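Local coordinates for protein N-acetylneuraminic acid (Sialic acid) synthetase (Leptospira borgpetersenii serovar Hardjo-bovis, PDB 6NCS) that probably condenses phosphoenolpyruvate with an N-acetylmannosamine-type sugar to make sialic acid or its 9-phosphate, and binds manganese, at residues Ile228-Thr233 with Ala253-Glu258; Lys212-Pro217 with Ile245-Lys250; Leu219-Gly224 with Glu260-Ile265. One frame throughout, in Å; residues are numbered along the deposited sequence. Where two conformers were deposited one is given.

Interaction 1: Ile228-Thr233 with Ala253-Glu258; sequences IEKHYT and AKLVTE. With MN (manganese (II) ion), chain C.
Leu255 reaches from helix 249-266 to strand 227-231, and its CD2 methyl does the touching on the helix side. This methyl meets Lys230 CB at 3.9 Å and Ile228 CG2 at 4.1 Å, over the two strand residues whose side chains leave toward the helix. Leu255 has CG anti to the backbone N (chi1 176°), which brings CD2 to the strand across a backbone gap of 9.1 Å between Leu255 CA and Lys230 CA. Ile228 likewise sends CG2 anti to its own N, while CG1 turns beside the N and faces helix 215-222. Lys230 offers only the root of its chain to the leucine: a bend at chi2 (71°) turns the extended remainder away from the helix, and NZ ends hydrogen-bonded to Gly213 O and salt-bridged to Asp209. The buried ammonium is thus held between polar partners, apart from the apolar patch at its base. Glu229 and His231 serve the other face of the strand. His231 NE2 binds the manganese at 2.2 Å, and a water 2.0 Å from the manganese donates to Glu229 OE1 (2.5 Å), so Glu229 stands in the second shell; its OE2 is salt-bridged to Lys125. His210, just after strand 205-209, also binds the ion. One strand therefore sends apolar groups outward to a covering helix and metal-site groups inward, the two-faced pattern of a TIM barrel strand, here the last one, in the NeuB family.

Interaction 2: Lys212-Pro217 with Ile245-Lys250; sequences KGIEIP and ISAEPK
Between Ile214 and Ala247 no ring or other flat side chain takes part, so there are no faces or edges to stack: aliphatic carbons and backbone make the contact. The two segments are neighbouring beta-alpha loops of the TIM barrel, leading from strands 205-209 and 227-231 into helices 215-222 and 249-266. Ile214 CG2 looks across at Ala247 CB from 4.5 Å, a loose methyl-to-methyl approach. Its chi1 of 63° sets CG1 between the backbone N and the carbonyl carbon and leaves CG2 to face the alanine; the same side chain also rests on Lys254 of helix 249-266. At the other end, Lys212 CA and Ile245 CA lie 4.5 Å apart, backbone against backbone, and the Lys212 side chain departs away from the partner loop. The Ile245 side chain lies beside His210 and His231; its nearest atoms come within about 5 Å of the manganese and of a citrate probably taken from the crystallisation liquor, so this contact borders the metal pocket. Glu248 occupies the N-cap of helix 249-266, and its N is hydrogen-bonded to Glu251. Just before it, a hydrogen bond between Ala247 N and His231 O ties the loop to the last barrel strand.

Interaction 3: Leu219-Gly224 with Glu260-Ile265; sequences LAVASG and ERIRKI
Ile262 pushes its CG2 methyl into the flank of helix 215-222, overlapping Val221 and Ala222 at once. This is helix-to-helix packing between the last two barrel helices of the TIM fold, 215-222 and 249-266. The methyl, placed anti to the backbone N by a chi1 of -68°, lies 3.9 Å from Val221 CG1 and 4.0 Å from Ala222 CB. The small alanine lets the backbones close to 6.4 Å between Ala222 CA and Ile262 CA. Val221 directs CG1 to the isoleucine and its other methyl, beside the N, toward Ile228 of strand 227-231, filling the angle between helix and strand. Arg263 adds its aliphatic stem beside Val221 and then runs past it: a water at the guanidinium edge, in its plane, accepts from Arg263 NE at 3.1 Å and in turn donates to Val221 O, while NH1 is bonded to Asn24 O. One water thus joins the arginine to the end of the neighbouring helix. That end is a Schellman motif: Gly224, at positive phi, is its C-prime residue, and Ala220 O receives Ala225 N to complete it. The second subunit packs close by, with Ala222 against its own counterpart and Arg261 salt-bridged to Glu186 and Glu215 of that subunit, so the helix pair also belongs to the dimer interface. At the helix end Val221 O serves two donors, the water at 2.7 Å and Gly224 N at 3.0 Å.

From the N terminus the chain passes 212-217, 219-224 and 228-233, then 245-250 (partner of 212-217), 253-258 (partner of 228-233) and 260-265 (partner of 219-224). Interaction 2 closes a loop spanning most of helix 215-222 and all of strand 227-231; interaction 3 closes the longest one and wholly encloses interaction 1. Interaction 2 crosses both of the others. Interactions 1 and 2 lie with centres about 6 Å apart near the metal end of the barrel, whereas interaction 3 sits away from it, by the second subunit. Interaction 1 lays helix 249-266 on strand 227-231, interaction 2 joins the loops that lead into the two helices, and interaction 3 pairs the helices themselves.

Interaction 1: Ile228-Thr233 with Ala253-Glu258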
loop_
_atom_site.group_PDB
_atom_site.type_symbol
_atom_site.label_atom_id
_atom_site.label_comp_id
_atom_site.label_asym_id
_atom_site.label_seq_id
_atom_site.Cartn_x
_atom_site.Cartn_y
_atom_site.Cartn_z
ATOM N N ILE A 228 -1.713 -13.643 -0.162
ATOM C CA ILE A 228 -1.634 -13.414 -1.602
ATOM C C ILE A 228 -1.849 -14.742 -2.301
ATOM O O ILE A 228 -1.180 -15.735 -1.975
ATOM C CB ILE A 228 -0.284 -12.807 -2.031
ATOM C CG1 ILE A 228 -0.129 -11.384 -1.490
ATOM C CG2 ILE A 228 -0.158 -12.824 -3.555
ATOM C CD1 ILE A 228 -1.031 -10.353 -2.207
ATOM N N GLU A 229 -2.770 -14.758 -3.264
ATOM C CA GLU A 229 -2.974 -15.903 -4.138
ATOM C C GLU A 229 -2.605 -15.485 -5.556
ATOM O O GLU A 229 -3.014 -14.414 -6.015
ATOM C CB GLU A 229 -4.425 -16.393 -4.072
ATOM C CG GLU A 229 -4.673 -17.644 -4.887
ATOM C CD GLU A 229 -6.107 -18.125 -4.787
ATOM O OE1 GLU A 229 -6.825 -18.087 -5.804
ATOM O OE2 GLU A 229 -6.520 -18.533 -3.685
ATOM N N LYS A 230 -1.819 -16.312 -6.237
ATOM C CA LYS A 230 -1.346 -16.004 -7.582
ATOM C C LYS A 230 -1.373 -17.275 -8.411
ATOM O O LYS A 230 -0.866 -18.308 -7.965
ATOM C CB LYS A 230 0.078 -15.421 -7.528
ATOM C CG LYS A 230 0.757 -15.200 -8.875
ATOM C CD LYS A 230 0.137 -14.052 -9.656
ATOM C CE LYS A 230 0.582 -14.088 -11.122
ATOM N NZ LYS A 230 -0.106 -13.023 -11.933
ATOM N N HIS A 231 -1.975 -17.219 -9.600
ATOM C CA HIS A 231 -1.968 -18.399 -10.456
ATOM C C HIS A 231 -0.539 -18.755 -10.839
ATOM O O HIS A 231 0.339 -17.892 -10.937
ATOM C CB HIS A 231 -2.805 -18.177 -11.714
ATOM C CG HIS A 231 -4.280 -18.233 -11.470
ATOM N ND1 HIS A 231 -5.079 -19.233 -11.979
ATOM C CD2 HIS A 231 -5.098 -17.419 -10.760
ATOM C CE1 HIS A 231 -6.329 -19.033 -11.598
ATOM N NE2 HIS A 231 -6.367 -17.938 -10.859
ATOM N N TYR A 232 -0.319 -20.042 -11.086
ATOM C CA TYR A 232 1.026 -20.587 -11.089
ATOM C C TYR A 232 1.148 -21.675 -12.146
ATOM O O TYR A 232 0.228 -22.476 -12.346
ATOM C CB TYR A 232 1.357 -21.100 -9.676
ATOM C CG TYR A 232 2.524 -22.045 -9.589
ATOM C CD1 TYR A 232 3.804 -21.637 -9.947
ATOM C CD2 TYR A 232 2.354 -23.341 -9.115
ATOM C CE1 TYR A 232 4.875 -22.509 -9.867
ATOM C CE2 TYR A 232 3.427 -24.213 -9.019
ATOM C CZ TYR A 232 4.682 -23.790 -9.399
ATOM O OH TYR A 232 5.748 -24.655 -9.311
ATOM N N THR A 233 2.278 -21.665 -12.851
ATOM C CA THR A 233 2.600 -22.651 -13.874
ATOM C C THR A 233 4.091 -22.934 -13.785
ATOM O O THR A 233 4.867 -22.061 -13.391
ATOM C CB THR A 233 2.241 -22.151 -15.287
ATOM O OG1 THR A 233 2.598 -23.138 -16.263
ATOM C CG2 THR A 233 2.974 -20.845 -15.614
ATOM N N ALA A 253 9.038 -17.146 -6.903
ATOM C CA ALA A 253 10.076 -16.945 -5.896
ATOM C C ALA A 253 10.320 -15.461 -5.662
ATOM O O ALA A 253 10.545 -15.031 -4.525
ATOM C CB ALA A 253 11.366 -17.637 -6.328
ATOM N N LYS A 254 10.289 -14.664 -6.730
ATOM C CA LYS A 254 10.427 -13.218 -6.573
ATOM C C LYS A 254 9.234 -12.623 -5.836
ATOM O O LYS A 254 9.400 -11.697 -5.031
ATOM C CB LYS A 254 10.601 -12.564 -7.948
ATOM C CG LYS A 254 10.871 -11.084 -7.925
ATOM C CD LYS A 254 12.225 -10.813 -7.290
ATOM C CE LYS A 254 13.034 -9.822 -8.101
ATOM N NZ LYS A 254 14.407 -9.689 -7.540
ATOM N N LEU A 255 8.023 -13.137 -6.096
ATOM C CA LEU A 255 6.854 -12.692 -5.340
ATOM C C LEU A 255 7.057 -12.927 -3.856
ATOM O O LEU A 255 6.755 -12.057 -3.032
ATOM C CB LEU A 255 5.597 -13.423 -5.825
ATOM C CG LEU A 255 4.278 -13.155 -5.092
ATOM C CD1 LEU A 255 3.848 -11.678 -5.175
ATOM C CD2 LEU A 255 3.189 -14.061 -5.671
ATOM N N VAL A 256 7.588 -14.093 -3.495
ATOM C CA VAL A 256 7.813 -14.405 -2.086
ATOM C C VAL A 256 8.827 -13.442 -1.477
ATOM O O VAL A 256 8.603 -12.882 -0.396
ATOM C CB VAL A 256 8.254 -15.872 -1.926
ATOM C CG1 VAL A 256 8.740 -16.134 -0.505
ATOM C CG2 VAL A 256 7.084 -16.819 -2.285
ATOM N N THR A 257 9.978 -13.256 -2.136
ATOM C CA THR A 257 11.022 -12.455 -1.493
ATOM C C THR A 257 10.671 -10.975 -1.521
ATOM O O THR A 257 11.025 -10.231 -0.593
ATOM C CB THR A 257 12.401 -12.682 -2.138
ATOM O OG1 THR A 257 12.379 -12.319 -3.522
ATOM C CG2 THR A 257 12.826 -14.142 -2.004
ATOM N N GLU A 258 9.976 -10.529 -2.564
ATOM C CA GLU A 258 9.578 -9.128 -2.602
ATOM C C GLU A 258 8.460 -8.848 -1.608
ATOM O O GLU A 258 8.416 -7.764 -1.020
ATOM C CB GLU A 258 9.173 -8.735 -4.019
ATOM C CG GLU A 258 10.384 -8.558 -4.957
ATOM C CD GLU A 258 11.224 -7.329 -4.607
ATOM O OE1 GLU A 258 10.897 -6.219 -5.078
ATOM O OE2 GLU A 258 12.217 -7.475 -3.865
HETATM MN MN MN C . -8.281 -17.557 -9.807
HETATM O O HOH W 1 -7.175 -17.511 -8.187
#

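Interaction 2: Lys212-Pro217 with Ile245-Lys250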
loop_
_atom_site.group_PDB
_atom_site.type_symbol
_atom_site.label_atom_id
_atom_site.label_comp_id
_atom_site.label_asym_id
_atom_site.label_seq_id
_atom_site.Cartn_x
_atom_site.Cartn_y
_atom_site.Cartn_z
ATOM N N LYS A 212 -1.425 -10.301 -15.295
ATOM C CA LYS A 212 -0.348 -10.943 -16.035
ATOM C C LYS A 212 1.032 -10.705 -15.416
ATOM O O LYS A 212 2.044 -10.903 -16.093
ATOM C CB LYS A 212 -0.355 -10.468 -17.492
ATOM C CG LYS A 212 -1.564 -10.951 -18.293
ATOM C CD LYS A 212 -1.413 -10.666 -19.788
ATOM C CE LYS A 212 -1.494 -9.172 -20.081
ATOM N NZ LYS A 212 -1.691 -8.879 -21.536
ATOM N N GLY A 213 1.103 -10.295 -14.156
ATOM C CA GLY A 213 2.400 -10.146 -13.536
ATOM C C GLY A 213 2.325 -10.282 -12.032
ATOM O O GLY A 213 1.312 -10.715 -11.477
ATOM N N ILE A 214 3.416 -9.892 -11.363
ATOM C CA ILE A 214 3.420 -9.883 -9.905
ATOM C C ILE A 214 3.432 -8.479 -9.328
ATOM O O ILE A 214 3.365 -8.337 -8.103
ATOM C CB ILE A 214 4.583 -10.706 -9.315
ATOM C CG1 ILE A 214 5.941 -10.119 -9.703
ATOM C CG2 ILE A 214 4.461 -12.171 -9.697
ATOM C CD1 ILE A 214 7.086 -10.709 -8.881
ATOM N N GLU A 215 3.485 -7.439 -10.160
ATOM C CA GLU A 215 3.504 -6.090 -9.603
ATOM C C GLU A 215 2.231 -5.795 -8.827
ATOM O O GLU A 215 2.287 -5.221 -7.737
ATOM C CB GLU A 215 3.699 -5.041 -10.691
ATOM C CG GLU A 215 3.849 -3.638 -10.089
ATOM C CD GLU A 215 3.853 -2.525 -11.113
ATOM O OE1 GLU A 215 3.049 -2.571 -12.061
ATOM O OE2 GLU A 215 4.669 -1.595 -10.955
ATOM N N ILE A 216 1.068 -6.156 -9.375
ATOM C CA ILE A 216 -0.188 -5.855 -8.685
ATOM C C ILE A 216 -0.296 -6.591 -7.351
ATOM O O ILE A 216 -0.618 -5.945 -6.340
ATOM C CB ILE A 216 -1.383 -6.100 -9.619
ATOM C CG1 ILE A 216 -1.324 -5.129 -10.798
ATOM C CG2 ILE A 216 -2.680 -5.890 -8.862
ATOM C CD1 ILE A 216 -2.374 -5.348 -11.880
ATOM N N PRO A 217 -0.013 -7.898 -7.255
ATOM C CA PRO A 217 0.006 -8.516 -5.915
ATOM C C PRO A 217 1.012 -7.885 -4.944
ATOM O O PRO A 217 0.726 -7.798 -3.744
ATOM C CB PRO A 217 0.326 -9.997 -6.205
ATOM C CG PRO A 217 0.635 -10.106 -7.648
ATOM C CD PRO A 217 0.052 -8.899 -8.335
ATOM N N ILE A 245 -2.216 -15.712 -17.174
ATOM C CA ILE A 245 -2.203 -15.017 -15.887
ATOM C C ILE A 245 -1.374 -15.754 -14.841
ATOM O O ILE A 245 -1.458 -15.426 -13.651
ATOM C CB ILE A 245 -3.626 -14.766 -15.365
ATOM C CG1 ILE A 245 -4.368 -16.086 -15.131
ATOM C CG2 ILE A 245 -4.400 -13.862 -16.315
ATOM C CD1 ILE A 245 -5.573 -15.930 -14.227
ATOM N N SER A 246 -0.563 -16.723 -15.248
ATOM C CA SER A 246 0.161 -17.558 -14.299
ATOM C C SER A 246 1.629 -17.156 -14.204
ATOM O O SER A 246 2.276 -16.865 -15.210
ATOM C CB SER A 246 0.056 -19.032 -14.685
ATOM O OG SER A 246 -1.280 -19.479 -14.591
ATOM N N ALA A 247 2.149 -17.162 -12.978
ATOM C CA ALA A 247 3.550 -16.873 -12.711
ATOM C C ALA A 247 4.370 -18.151 -12.805
ATOM O O ALA A 247 3.940 -19.209 -12.346
ATOM C CB ALA A 247 3.704 -16.268 -11.313
ATOM N N GLU A 248 5.549 -18.054 -13.400
ATOM C CA GLU A 248 6.461 -19.192 -13.453
ATOM C C GLU A 248 7.233 -19.290 -12.138
ATOM O O GLU A 248 7.179 -18.386 -11.309
ATOM C CB GLU A 248 7.372 -19.052 -14.672
ATOM C CG GLU A 248 6.638 -19.303 -15.994
ATOM C CD GLU A 248 7.524 -19.144 -17.202
ATOM O OE1 GLU A 248 8.632 -18.572 -17.069
ATOM O OE2 GLU A 248 7.105 -19.592 -18.290
ATOM N N PRO A 249 7.943 -20.402 -11.895
ATOM C CA PRO A 249 8.583 -20.576 -10.575
ATOM C C PRO A 249 9.529 -19.455 -10.166
ATOM O O PRO A 249 9.510 -19.049 -8.997
ATOM C CB PRO A 249 9.324 -21.907 -10.731
ATOM C CG PRO A 249 8.496 -22.665 -11.709
ATOM C CD PRO A 249 8.038 -21.638 -12.704
ATOM N N LYS A 250 10.370 -18.952 -11.075
ATOM C CA LYS A 250 11.263 -17.862 -10.694
ATOM C C LYS A 250 10.482 -16.597 -10.346
ATOM O O LYS A 250 10.896 -15.835 -9.460
ATOM C CB LYS A 250 12.270 -17.590 -11.816
#

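Interaction 3: Leu219-Gly224 with Glu260-Ile265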
loop_
_atom_site.group_PDB
_atom_site.type_symbol
_atom_site.label_atom_id
_atom_site.label_comp_id
_atom_site.label_asym_id
_atom_site.label_seq_id
_atom_site.Cartn_x
_atom_site.Cartn_y
_atom_site.Cartn_z
ATOM N N LEU A 219 1.903 -4.647 -4.940
ATOM C CA LEU A 219 1.195 -3.449 -4.506
ATOM C C LEU A 219 0.079 -3.801 -3.532
ATOM O O LEU A 219 -0.195 -3.039 -2.598
ATOM C CB LEU A 219 0.644 -2.682 -5.717
ATOM C CG LEU A 219 1.714 -2.027 -6.601
ATOM C CD1 LEU A 219 1.125 -1.500 -7.886
ATOM C CD2 LEU A 219 2.411 -0.916 -5.824
ATOM N N ALA A 220 -0.549 -4.968 -3.705
ATOM C CA ALA A 220 -1.606 -5.359 -2.777
ATOM C C ALA A 220 -1.057 -5.586 -1.379
ATOM O O ALA A 220 -1.697 -5.210 -0.389
ATOM C CB ALA A 220 -2.327 -6.615 -3.284
ATOM N N VAL A 221 0.143 -6.168 -1.277
ATOM C CA VAL A 221 0.820 -6.280 0.019
ATOM C C VAL A 221 1.052 -4.904 0.625
ATOM O O VAL A 221 0.784 -4.685 1.811
ATOM C CB VAL A 221 2.143 -7.060 -0.118
ATOM C CG1 VAL A 221 2.917 -7.020 1.193
ATOM C CG2 VAL A 221 1.877 -8.499 -0.532
ATOM N N ALA A 222 1.561 -3.952 -0.170
ATOM C CA ALA A 222 1.754 -2.607 0.366
ATOM C C ALA A 222 0.433 -1.976 0.792
ATOM O O ALA A 222 0.403 -1.162 1.725
ATOM C CB ALA A 222 2.459 -1.706 -0.656
ATOM N N SER A 223 -0.667 -2.344 0.148
ATOM C CA SER A 223 -1.960 -1.787 0.513
ATOM C C SER A 223 -2.647 -2.570 1.630
ATOM O O SER A 223 -3.809 -2.289 1.938
ATOM C CB SER A 223 -2.869 -1.704 -0.712
ATOM O OG SER A 223 -3.364 -2.980 -1.058
ATOM N N GLY A 224 -1.967 -3.538 2.237
ATOM C CA GLY A 224 -2.484 -4.202 3.430
ATOM C C GLY A 224 -2.801 -5.681 3.308
ATOM O O GLY A 224 -3.229 -6.275 4.308
ATOM N N GLU A 260 8.231 -10.283 1.323
ATOM C CA GLU A 260 8.929 -10.154 2.595
ATOM C C GLU A 260 9.595 -8.789 2.698
ATOM O O GLU A 260 9.564 -8.147 3.755
ATOM C CB GLU A 260 9.943 -11.291 2.745
ATOM C CG GLU A 260 9.271 -12.654 2.942
ATOM C CD GLU A 260 10.171 -13.873 2.667
ATOM O OE1 GLU A 260 11.247 -13.741 2.033
ATOM O OE2 GLU A 260 9.776 -14.982 3.082
ATOM N N ARG A 261 10.174 -8.316 1.595
ATOM C CA ARG A 261 10.848 -7.026 1.619
ATOM C C ARG A 261 9.856 -5.896 1.843
ATOM O O ARG A 261 10.122 -4.984 2.634
ATOM C CB ARG A 261 11.640 -6.827 0.320
ATOM C CG ARG A 261 12.453 -5.547 0.300
ATOM C CD ARG A 261 13.358 -5.489 -0.927
ATOM N NE ARG A 261 12.594 -5.235 -2.145
ATOM C CZ ARG A 261 12.297 -4.016 -2.586
ATOM N NH1 ARG A 261 12.712 -2.953 -1.910
ATOM N NH2 ARG A 261 11.595 -3.856 -3.704
ATOM N N ILE A 262 8.700 -5.934 1.164
ATOM C CA ILE A 262 7.694 -4.891 1.367
ATOM C C ILE A 262 7.140 -4.951 2.788
ATOM O O ILE A 262 6.892 -3.914 3.412
ATOM C CB ILE A 262 6.583 -5.002 0.306
ATOM C CG1 ILE A 262 7.142 -4.640 -1.068
ATOM C CG2 ILE A 262 5.402 -4.091 0.642
ATOM C CD1 ILE A 262 6.208 -5.017 -2.250
ATOM N N ARG A 263 6.964 -6.153 3.336
ATOM C CA ARG A 263 6.504 -6.243 4.722
ATOM C C ARG A 263 7.481 -5.567 5.668
ATOM O O ARG A 263 7.067 -4.896 6.622
ATOM C CB ARG A 263 6.288 -7.695 5.138
ATOM C CG ARG A 263 4.821 -8.117 5.091
ATOM C CD ARG A 263 3.967 -7.200 5.957
ATOM N NE ARG A 263 2.547 -7.555 5.971
ATOM C CZ ARG A 263 2.009 -8.490 6.754
ATOM N NH1 ARG A 263 2.771 -9.200 7.580
ATOM N NH2 ARG A 263 0.704 -8.725 6.703
ATOM N N LYS A 264 8.783 -5.723 5.417
ATOM C CA LYS A 264 9.761 -5.045 6.256
ATOM C C LYS A 264 9.601 -3.537 6.144
ATOM O O LYS A 264 9.700 -2.825 7.144
ATOM C CB LYS A 264 11.184 -5.458 5.879
ATOM N N ILE A 265 9.323 -3.047 4.934
ATOM C CA ILE A 265 9.152 -1.617 4.705
ATOM C C ILE A 265 7.891 -1.111 5.397
ATOM O O ILE A 265 7.864 0.006 5.931
ATOM C CB ILE A 265 9.131 -1.342 3.185
ATOM C CG1 ILE A 265 10.521 -1.567 2.587
ATOM C CG2 ILE A 265 8.611 0.068 2.881
ATOM C CD1 ILE A 265 10.527 -1.721 1.048
HETATM O O HOH W 2 0.525 -6.313 3.949
#